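Local coordinates for Cow rumen GH26 endo-mannanase (Metagenome, PDB 6UEH), which probably hydrolyses internal beta-1,4 linkages of mannans such as galactomannan, as a family 26 endo-mannanase that carries a CBM6-like accessory domain, at residues Thr25-Thr30 and Lys39-Leu44; Gln69-Gly74 and Tyr120-Phe125; Gln78-Asn83 and Asn112-Lys117. All blocks are in the same frame, centred on the assembly; numbering follows the deposited sequence.

Contact 1 (Thr25-Thr30 and Lys39-Leu44); sequences TSVYDT and KGFAYL. With CA (calcium ion), chain B.
In the calcium-bound loop region of the CBM6-like accessory domain, Thr25, Val27 and Tyr28 pack against Phe41 and Tyr43 at the entry to strand 42-44. No hydrogen bond crosses the contact, so side-chain packing, and the main chain of Thr25 to Val27 against the Phe41 ring, carry it. The CG1 methyl of Val27 lies 3.6 Å from Tyr43 CZ and approaches the ring obliquely. Both first torsions set this up: Val27 CG1 is anti to its backbone N (chi1 -171°), and Tyr43 CG likewise (chi1 -176°), and the two side chains cross at about a right angle. Tyr28 arrives from another direction, its CE2 in the plane of the Tyr43 ring, at the edge, 3.9 Å from Tyr43 CE2. The Phe41 ring instead meets main chain: its CE2 is 3.5 Å from Thr25 C, while Val27 N sits at the ring edge near its plane.

The shape of the 25-30 loop explains how Val27 and Tyr28 are presented. Val27 is the centre of an inverse gamma turn and also opens a type II' beta turn ending at Thr30, closed by Thr30 N to Val27 O at 3.1 Å. Trp24 adds edge-to-face contacts to Tyr28 and Tyr43, and Trp97 does the same for Phe41. At the other end Thr25 CG2 rests 3.8 Å from Lys39 O, one residue before Gly40, whose carbonyl O binds the calcium ion at 2.4 Å together with ligands from Glu13, Glu15, Ser37 and Asp126.

Contact 2 (Gln69-Gly74 and Tyr120-Phe125); sequences QILDKG and YGYAEF
Gln69 and Leu71 face Tyr122 and Ala123 through apolar carbon, while Glu124 reaches back across the main chain of Gln69 and Ile70. Leu71 and Tyr122 lie side by side and point the same way, with Leu71 CD2 3.7 Å from Tyr122 CB; the methyl approaches the ring obliquely. Glu124 and Ile70 instead cross at about a right angle. The Glu124 chain folds at chi2 (73°), which brings OE1 to 3.4 Å from Gln69 N, although the poor angle rules out a hydrogen bond. The buried carboxylate has a mediated link: one water donates to Glu124 OE2 at 2.6 Å and to Tyr122 O at 2.8 Å, and accepts from Ile70 N, so it joins two main-chain atoms and one carboxylate oxygen across the contact.

Gln69 sends CG anti to its backbone N (chi1 -167°), against Ala123 CB at 4.1 Å, then bends so that its amide doubles back onto its own loop. OE1 takes Asp72 N at 2.9 Å, in the carbonyl plane and on a lone pair, with a weak second bond from Leu71 N. NE2 donates to Asp72 O at 3.1 Å, nearly in the amide plane. With an alanine here, Asp72 N and O have no side-chain amide to bond, and the 69-72 turn would probably be freer to shift.

Tyr122 and Ala123 together face Leu44 in a G1 beta bulge, where strand 123-132 starts between strand 42-44 and strand 59-69. Beyond the end of the latter, Asp72 makes a salt bridge with Arg76, and this same arginine bonds to the carbonyls of Tyr120 and Gly121, joining the loop to strand 76-82.

Contact 3 (Gln78-Asn83 and Asn112-Lys117); sequences QTISVN and NKVSFK
Strands 78-82 and 112-117 run antiparallel, their axes 4.6 Å apart at closest and their directions 166° apart. They are the two inner strands of a four-stranded sheet, one layer of the beta-sandwich expected of a CBM6 domain. Ser81 and Ser115 form a hydrogen-bonded pair, with Ser115 N to Ser81 O at 2.8 Å and nearly straight, and the return bond from Ser81 N to Ser115 O more bent.

The non-hydrogen-bonded pairs Ile80-Phe116 and Val82-Val114 share one face. Ile80 and Phe116 lie side by side, with Ile80 CB 3.8 Å from Phe116 CE1; Phe102 and Phe125 of the other sheet meet this ring. Asn83 N still donates to Lys113 O, while the return bond from Lys113 N goes to the side chain: OD1 accepts it at 3.0 Å, the donor standing 48° out of the carbonyl plane.

On the serine face, the extended Lys117 chain passes alongside Ser81, bringing CE to 3.4 Å from Ser81 OG. Asp86 OD1 forms a salt bridge with Lys117 NZ and is hydrogen-bonded with Ser81 OG, which has Ile85 O as a further partner. A water accepts from Lys117 NZ at 2.8 Å and donates to Asn83 O.

In the fold
All three contacts lie in the CBM6-like domain, a separate unit from the GH26 barrel, whose eight parallel strands form the catalytic fold. Contacts 1 and 2, with centres about 12 Å apart, share one sheet: strands 42-44 and 123-132 are joined by probable backbone bonds, Ala42 N to Phe125 O at 2.8 Å and Leu44 N to Ala123 O at 3.1 Å. Contact 3 belongs to the facing sheet, its centre about 17 Å from that of contact 2 and 20 Å from that of contact 1. Gln78 NE2 bonds to Gly121 O, and Leu44 CD1 packs 3.4 Å from Phe116 O. Contact 1 binds the calcium ion directly. In contact 2 the side chain of Glu124 is about 10 Å from the bound calcium ion.

Contact 1 (Thr25-Thr30 and Lys39-Leu44)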
loop_
_atom_site.group_PDB
_atom_site.type_symbol
_atom_site.label_atom_id
_atom_site.label_comp_id
_atom_site.label_asym_id
_atom_site.label_seq_id
_atom_site.Cartn_x
_atom_site.Cartn_y
_atom_site.Cartn_z
ATOM N N THR A 25 -29.992 -28.723 -11.345
ATOM C CA THR A 25 -29.863 -29.669 -10.241
ATOM C C THR A 25 -28.564 -30.467 -10.339
ATOM O O THR A 25 -28.206 -31.194 -9.418
ATOM C CB THR A 25 -31.057 -30.629 -10.179
ATOM O OG1 THR A 25 -31.181 -31.328 -11.424
ATOM C CG2 THR A 25 -32.339 -29.851 -9.904
ATOM N N SER A 26 -27.867 -30.324 -11.462
ATOM C CA SER A 26 -26.513 -30.853 -11.607
ATOM C C SER A 26 -25.798 -30.124 -12.739
ATOM O O SER A 26 -26.442 -29.504 -13.587
ATOM C CB SER A 26 -26.530 -32.362 -11.873
ATOM O OG SER A 26 -27.084 -32.658 -13.140
ATOM N N VAL A 27 -24.469 -30.176 -12.737
ATOM C CA VAL A 27 -23.702 -29.634 -13.850
ATOM C C VAL A 27 -23.719 -30.691 -14.942
ATOM O O VAL A 27 -22.766 -31.458 -15.110
ATOM C CB VAL A 27 -22.260 -29.269 -13.449
ATOM C CG1 VAL A 27 -21.566 -28.516 -14.579
ATOM C CG2 VAL A 27 -22.270 -28.426 -12.184
ATOM N N TYR A 28 -24.835 -30.724 -15.664
ATOM C CA TYR A 28 -25.168 -31.802 -16.586
ATOM C C TYR A 28 -25.105 -33.159 -15.884
ATOM O O TYR A 28 -26.012 -33.500 -15.124
ATOM C CB TYR A 28 -24.263 -31.744 -17.818
ATOM C CG TYR A 28 -24.536 -30.501 -18.637
ATOM C CD1 TYR A 28 -25.604 -30.451 -19.521
ATOM C CD2 TYR A 28 -23.751 -29.363 -18.495
ATOM C CE1 TYR A 28 -25.872 -29.311 -20.258
ATOM C CE2 TYR A 28 -24.009 -28.220 -19.227
ATOM C CZ TYR A 28 -25.071 -28.199 -20.108
ATOM O OH TYR A 28 -25.332 -27.064 -20.841
ATOM N N ASP A 29 -24.051 -33.933 -16.118
ATOM C CA ASP A 29 -23.991 -35.281 -15.552
ATOM C C ASP A 29 -23.276 -35.348 -14.204
ATOM O O ASP A 29 -23.209 -36.411 -13.586
ATOM C CB ASP A 29 -23.315 -36.237 -16.537
ATOM C CG ASP A 29 -24.278 -36.779 -17.576
ATOM O OD1 ASP A 29 -25.495 -36.827 -17.295
ATOM O OD2 ASP A 29 -23.818 -37.160 -18.673
ATOM N N THR A 30 -22.747 -34.222 -13.741
ATOM C CA THR A 30 -21.990 -34.217 -12.495
ATOM C C THR A 30 -22.703 -33.442 -11.393
ATOM O O THR A 30 -22.872 -32.225 -11.476
ATOM C CB THR A 30 -20.581 -33.633 -12.699
ATOM O OG1 THR A 30 -19.866 -34.444 -13.642
ATOM C CG2 THR A 30 -19.818 -33.613 -11.384
ATOM N N LYS A 39 -34.930 -25.007 -5.047
ATOM C CA LYS A 39 -35.207 -25.971 -6.108
ATOM C C LYS A 39 -33.952 -26.395 -6.865
ATOM O O LYS A 39 -33.978 -27.355 -7.633
ATOM C CB LYS A 39 -36.233 -25.397 -7.085
ATOM C CG LYS A 39 -37.601 -25.157 -6.470
ATOM C CD LYS A 39 -38.579 -24.598 -7.491
ATOM C CE LYS A 39 -39.968 -24.437 -6.891
ATOM N NZ LYS A 39 -40.935 -23.869 -7.873
ATOM N N GLY A 40 -32.855 -25.678 -6.653
ATOM C CA GLY A 40 -31.609 -26.010 -7.318
ATOM C C GLY A 40 -30.559 -24.927 -7.196
ATOM O O GLY A 40 -30.358 -24.359 -6.124
ATOM N N PHE A 41 -29.877 -24.640 -8.299
ATOM C CA PHE A 41 -28.857 -23.600 -8.296
ATOM C C PHE A 41 -28.723 -22.933 -9.659
ATOM O O PHE A 41 -29.286 -23.397 -10.650
ATOM C CB PHE A 41 -27.506 -24.175 -7.858
ATOM C CG PHE A 41 -26.993 -25.286 -8.741
ATOM C CD1 PHE A 41 -26.180 -25.007 -9.830
ATOM C CD2 PHE A 41 -27.310 -26.607 -8.468
ATOM C CE1 PHE A 41 -25.705 -26.023 -10.637
ATOM C CE2 PHE A 41 -26.834 -27.632 -9.271
ATOM C CZ PHE A 41 -26.030 -27.339 -10.357
ATOM N N ALA A 42 -27.979 -21.833 -9.693
ATOM C CA ALA A 42 -27.669 -21.158 -10.941
ATOM C C ALA A 42 -26.328 -21.648 -11.474
ATOM O O ALA A 42 -25.342 -21.705 -10.737
ATOM C CB ALA A 42 -27.649 -19.644 -10.745
ATOM N N TYR A 43 -26.301 -22.021 -12.748
ATOM C CA TYR A 43 -25.061 -22.411 -13.404
ATOM C C TYR A 43 -24.611 -21.262 -14.294
ATOM O O TYR A 43 -25.097 -21.101 -15.413
ATOM C CB TYR A 43 -25.248 -23.695 -14.218
ATOM C CG TYR A 43 -23.983 -24.244 -14.855
ATOM C CD1 TYR A 43 -22.722 -23.942 -14.347
ATOM C CD2 TYR A 43 -24.056 -25.068 -15.972
ATOM C CE1 TYR A 43 -21.572 -24.450 -14.937
ATOM C CE2 TYR A 43 -22.920 -25.579 -16.564
ATOM C CZ TYR A 43 -21.680 -25.267 -16.048
ATOM O OH TYR A 43 -20.555 -25.783 -16.650
ATOM N N LEU A 44 -23.703 -20.450 -13.768
ATOM C CA LEU A 44 -23.146 -19.321 -14.500
ATOM C C LEU A 44 -22.174 -19.821 -15.555
ATOM O O LEU A 44 -21.114 -20.326 -15.213
ATOM C CB LEU A 44 -22.441 -18.362 -13.535
ATOM C CG LEU A 44 -21.587 -17.223 -14.099
ATOM C CD1 LEU A 44 -22.458 -16.132 -14.658
ATOM C CD2 LEU A 44 -20.657 -16.660 -13.033
HETATM CA CA CA B . -30.606 -22.584 -4.517
#

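Contact 2 (Gln69-Gly74 and Tyr120-Phe125)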
loop_
_atom_site.group_PDB
_atom_site.type_symbol
_atom_site.label_atom_id
_atom_site.label_comp_id
_atom_site.label_asym_id
_atom_site.label_seq_id
_atom_site.Cartn_x
_atom_site.Cartn_y
_atom_site.Cartn_z
ATOM N N GLN A 69 -17.399 -25.085 -7.841
ATOM C CA GLN A 69 -16.601 -24.807 -9.027
ATOM C C GLN A 69 -15.819 -26.059 -9.396
ATOM O O GLN A 69 -14.841 -26.403 -8.733
ATOM C CB GLN A 69 -15.664 -23.621 -8.775
ATOM C CG GLN A 69 -15.011 -23.043 -10.022
ATOM C CD GLN A 69 -13.826 -23.862 -10.492
ATOM O OE1 GLN A 69 -13.835 -24.410 -11.593
ATOM N NE2 GLN A 69 -12.798 -23.952 -9.655
ATOM N N ILE A 70 -16.259 -26.745 -10.448
ATOM C CA ILE A 70 -15.699 -28.052 -10.771
ATOM C C ILE A 70 -15.051 -28.131 -12.154
ATOM O O ILE A 70 -14.701 -29.216 -12.610
ATOM C CB ILE A 70 -16.777 -29.154 -10.686
ATOM C CG1 ILE A 70 -17.900 -28.879 -11.689
ATOM C CG2 ILE A 70 -17.328 -29.256 -9.273
ATOM C CD1 ILE A 70 -18.901 -30.013 -11.810
ATOM N N LEU A 71 -14.884 -26.994 -12.820
ATOM C CA LEU A 71 -14.253 -27.005 -14.139
ATOM C C LEU A 71 -12.726 -27.046 -14.039
ATOM O O LEU A 71 -12.064 -27.770 -14.786
ATOM C CB LEU A 71 -14.693 -25.790 -14.957
ATOM C CG LEU A 71 -14.235 -25.812 -16.415
ATOM C CD1 LEU A 71 -14.789 -27.044 -17.120
ATOM C CD2 LEU A 71 -14.643 -24.534 -17.142
ATOM N N ASP A 72 -12.171 -26.271 -13.110
ATOM C CA ASP A 72 -10.722 -26.169 -12.959
ATOM C C ASP A 72 -10.257 -26.634 -11.581
ATOM O O ASP A 72 -10.639 -26.055 -10.563
ATOM C CB ASP A 72 -10.258 -24.728 -13.196
ATOM C CG ASP A 72 -10.527 -24.251 -14.612
ATOM O OD1 ASP A 72 -10.431 -25.070 -15.549
ATOM O OD2 ASP A 72 -10.831 -23.052 -14.788
ATOM N N LYS A 73 -9.428 -27.676 -11.556
ATOM C CA LYS A 73 -8.868 -28.191 -10.306
ATOM C C LYS A 73 -8.004 -27.148 -9.597
ATOM O O LYS A 73 -7.916 -27.132 -8.368
ATOM C CB LYS A 73 -8.029 -29.447 -10.562
ATOM C CG LYS A 73 -8.746 -30.571 -11.296
ATOM C CD LYS A 73 -9.807 -31.240 -10.437
ATOM C CE LYS A 73 -10.376 -32.462 -11.148
ATOM N NZ LYS A 73 -11.503 -33.092 -10.406
ATOM N N GLY A 74 -7.361 -26.284 -10.375
ATOM C CA GLY A 74 -6.456 -25.297 -9.820
ATOM C C GLY A 74 -7.119 -23.982 -9.459
ATOM O O GLY A 74 -6.442 -23.028 -9.073
ATOM N N TYR A 120 -14.270 -15.617 -15.097
ATOM C CA TYR A 120 -14.434 -16.388 -16.329
ATOM C C TYR A 120 -15.629 -17.347 -16.301
ATOM O O TYR A 120 -15.740 -18.229 -17.151
ATOM C CB TYR A 120 -13.158 -17.183 -16.620
ATOM C CG TYR A 120 -11.942 -16.321 -16.872
ATOM C CD1 TYR A 120 -12.041 -15.144 -17.600
ATOM C CD2 TYR A 120 -10.695 -16.684 -16.380
ATOM C CE1 TYR A 120 -10.934 -14.353 -17.833
ATOM C CE2 TYR A 120 -9.581 -15.902 -16.607
ATOM C CZ TYR A 120 -9.707 -14.736 -17.334
ATOM O OH TYR A 120 -8.599 -13.952 -17.563
ATOM N N GLY A 121 -16.516 -17.178 -15.329
ATOM C CA GLY A 121 -17.725 -17.982 -15.262
ATOM C C GLY A 121 -17.496 -19.468 -15.045
ATOM O O GLY A 121 -16.463 -19.877 -14.514
ATOM N N TYR A 122 -18.471 -20.269 -15.469
ATOM C CA TYR A 122 -18.478 -21.720 -15.269
ATOM C C TYR A 122 -18.231 -22.080 -13.808
ATOM O O TYR A 122 -17.287 -22.797 -13.460
ATOM C CB TYR A 122 -17.479 -22.387 -16.211
ATOM C CG TYR A 122 -17.931 -22.230 -17.644
ATOM C CD1 TYR A 122 -18.865 -23.095 -18.196
ATOM C CD2 TYR A 122 -17.469 -21.179 -18.426
ATOM C CE1 TYR A 122 -19.300 -22.940 -19.500
ATOM C CE2 TYR A 122 -17.899 -21.014 -19.730
ATOM C CZ TYR A 122 -18.815 -21.897 -20.261
ATOM O OH TYR A 122 -19.243 -21.736 -21.556
ATOM N N ALA A 123 -19.111 -21.548 -12.967
ATOM C CA ALA A 123 -19.159 -21.859 -11.547
ATOM C C ALA A 123 -20.623 -21.934 -11.127
ATOM O O ALA A 123 -21.502 -21.427 -11.823
ATOM C CB ALA A 123 -18.413 -20.817 -10.733
ATOM N N GLU A 124 -20.882 -22.561 -9.988
ATOM C CA GLU A 124 -22.252 -22.803 -9.554
ATOM C C GLU A 124 -22.595 -21.945 -8.346
ATOM O O GLU A 124 -21.771 -21.763 -7.450
ATOM C CB GLU A 124 -22.457 -24.287 -9.233
ATOM C CG GLU A 124 -22.240 -25.226 -10.422
ATOM C CD GLU A 124 -20.775 -25.385 -10.796
ATOM O OE1 GLU A 124 -19.971 -25.761 -9.917
ATOM O OE2 GLU A 124 -20.422 -25.122 -11.968
ATOM N N PHE A 125 -23.816 -21.416 -8.328
ATOM C CA PHE A 125 -24.268 -20.555 -7.243
ATOM C C PHE A 125 -25.597 -21.049 -6.679
ATOM O O PHE A 125 -26.605 -21.082 -7.384
ATOM C CB PHE A 125 -24.402 -19.108 -7.730
ATOM C CG PHE A 125 -23.105 -18.499 -8.177
ATOM C CD1 PHE A 125 -22.598 -18.760 -9.440
ATOM C CD2 PHE A 125 -22.391 -17.663 -7.335
ATOM C CE1 PHE A 125 -21.404 -18.204 -9.850
ATOM C CE2 PHE A 125 -21.196 -17.102 -7.743
ATOM C CZ PHE A 125 -20.703 -17.373 -9.004
HETATM O O HOH W 1 -17.925 -25.394 -12.746
#

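Contact 3 (Gln78-Asn83 and Asn112-Lys117)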
loop_
_atom_site.group_PDB
_atom_site.type_symbol
_atom_site.label_atom_id
_atom_site.label_comp_id
_atom_site.label_asym_id
_atom_site.label_seq_id
_atom_site.Cartn_x
_atom_site.Cartn_y
_atom_site.Cartn_z
ATOM N N GLN A 78 -13.320 -15.559 -10.943
ATOM C CA GLN A 78 -14.717 -15.156 -11.010
ATOM C C GLN A 78 -14.812 -13.652 -10.799
ATOM O O GLN A 78 -13.883 -13.031 -10.278
ATOM C CB GLN A 78 -15.556 -15.899 -9.969
ATOM C CG GLN A 78 -15.534 -17.409 -10.115
ATOM C CD GLN A 78 -16.092 -17.877 -11.442
ATOM O OE1 GLN A 78 -17.068 -17.324 -11.949
ATOM N NE2 GLN A 78 -15.468 -18.901 -12.016
ATOM N N THR A 79 -15.936 -13.068 -11.198
ATOM C CA THR A 79 -16.101 -11.625 -11.106
ATOM C C THR A 79 -17.442 -11.231 -10.504
ATOM O O THR A 79 -18.498 -11.544 -11.054
ATOM C CB THR A 79 -15.964 -10.962 -12.489
ATOM O OG1 THR A 79 -14.630 -11.151 -12.979
ATOM C CG2 THR A 79 -16.259 -9.469 -12.400
ATOM N N ILE A 80 -17.392 -10.551 -9.364
ATOM C CA ILE A 80 -18.590 -9.940 -8.809
ATOM C C ILE A 80 -18.572 -8.466 -9.191
ATOM O O ILE A 80 -17.512 -7.842 -9.263
ATOM C CB ILE A 80 -18.694 -10.121 -7.273
ATOM C CG1 ILE A 80 -20.062 -9.641 -6.768
ATOM C CG2 ILE A 80 -17.542 -9.423 -6.551
ATOM C CD1 ILE A 80 -20.340 -9.985 -5.319
ATOM N N SER A 81 -19.748 -7.918 -9.469
ATOM C CA SER A 81 -19.839 -6.569 -9.992
ATOM C C SER A 81 -20.958 -5.790 -9.323
ATOM O O SER A 81 -22.070 -6.293 -9.165
ATOM C CB SER A 81 -20.050 -6.609 -11.508
ATOM O OG SER A 81 -20.163 -5.307 -12.049
ATOM N N VAL A 82 -20.651 -4.564 -8.915
ATOM C CA VAL A 82 -21.664 -3.666 -8.385
ATOM C C VAL A 82 -21.852 -2.523 -9.366
ATOM O O VAL A 82 -20.973 -1.670 -9.519
ATOM C CB VAL A 82 -21.289 -3.118 -7.002
ATOM C CG1 VAL A 82 -22.348 -2.138 -6.522
ATOM C CG2 VAL A 82 -21.127 -4.261 -6.011
ATOM N N ASN A 83 -23.008 -2.522 -10.024
ATOM C CA ASN A 83 -23.287 -1.619 -11.129
ATOM C C ASN A 83 -22.185 -1.722 -12.180
ATOM O O ASN A 83 -22.050 -2.759 -12.830
ATOM C CB ASN A 83 -23.464 -0.183 -10.625
ATOM C CG ASN A 83 -24.769 0.002 -9.858
ATOM O OD1 ASN A 83 -25.806 -0.541 -10.240
ATOM N ND2 ASN A 83 -24.717 0.760 -8.768
ATOM N N ASN A 112 -28.874 -0.783 -6.830
ATOM C CA ASN A 112 -27.568 -1.347 -7.147
ATOM C C ASN A 112 -27.714 -2.715 -7.801
ATOM O O ASN A 112 -28.252 -3.643 -7.198
ATOM C CB ASN A 112 -26.701 -1.464 -5.891
ATOM C CG ASN A 112 -26.331 -0.114 -5.307
ATOM O OD1 ASN A 112 -25.255 0.421 -5.582
ATOM N ND2 ASN A 112 -27.223 0.444 -4.495
ATOM N N LYS A 113 -27.240 -2.838 -9.036
ATOM C CA LYS A 113 -27.254 -4.129 -9.705
ATOM C C LYS A 113 -26.027 -4.926 -9.294
ATOM O O LYS A 113 -24.904 -4.563 -9.634
ATOM C CB LYS A 113 -27.300 -3.964 -11.224
ATOM C CG LYS A 113 -27.403 -5.283 -11.980
ATOM C CD LYS A 113 -27.515 -5.057 -13.482
ATOM C CE LYS A 113 -27.793 -6.360 -14.217
ATOM N NZ LYS A 113 -27.920 -6.162 -15.686
ATOM N N VAL A 114 -26.244 -5.998 -8.543
ATOM C CA VAL A 114 -25.156 -6.890 -8.170
ATOM C C VAL A 114 -25.115 -8.058 -9.142
ATOM O O VAL A 114 -26.082 -8.813 -9.254
ATOM C CB VAL A 114 -25.312 -7.413 -6.731
ATOM C CG1 VAL A 114 -24.099 -8.250 -6.340
ATOM C CG2 VAL A 114 -25.504 -6.249 -5.766
ATOM N N SER A 115 -23.998 -8.203 -9.847
ATOM C CA SER A 115 -23.881 -9.233 -10.873
ATOM C C SER A 115 -22.705 -10.170 -10.642
ATOM O O SER A 115 -21.678 -9.778 -10.090
ATOM C CB SER A 115 -23.738 -8.596 -12.259
ATOM O OG SER A 115 -24.841 -7.764 -12.565
ATOM N N PHE A 116 -22.868 -11.413 -11.073
ATOM C CA PHE A 116 -21.728 -12.283 -11.289
ATOM C C PHE A 116 -21.538 -12.407 -12.789
ATOM O O PHE A 116 -22.409 -12.915 -13.493
ATOM C CB PHE A 116 -21.928 -13.646 -10.628
ATOM C CG PHE A 116 -21.866 -13.596 -9.133
ATOM C CD1 PHE A 116 -20.646 -13.523 -8.484
ATOM C CD2 PHE A 116 -23.026 -13.602 -8.375
ATOM C CE1 PHE A 116 -20.583 -13.468 -7.105
ATOM C CE2 PHE A 116 -22.968 -13.546 -6.999
ATOM C CZ PHE A 116 -21.746 -13.480 -6.362
ATOM N N LYS A 117 -20.407 -11.910 -13.276
ATOM C CA LYS A 117 -20.140 -11.867 -14.707
ATOM C C LYS A 117 -19.368 -13.103 -15.154
ATOM O O LYS A 117 -18.647 -13.710 -14.360
ATOM C CB LYS A 117 -19.372 -10.591 -15.065
ATOM C CG LYS A 117 -20.146 -9.307 -14.781
ATOM C CD LYS A 117 -19.377 -8.073 -15.232
ATOM C CE LYS A 117 -20.222 -6.812 -15.098
ATOM N NZ LYS A 117 -19.497 -5.596 -15.575
HETATM O O HOH W 2 -18.021 -14.955 -11.966
HETATM O O HOH W 3 -23.690 -5.264 -12.025
HETATM O O HOH W 4 -21.670 -3.835 -15.222
#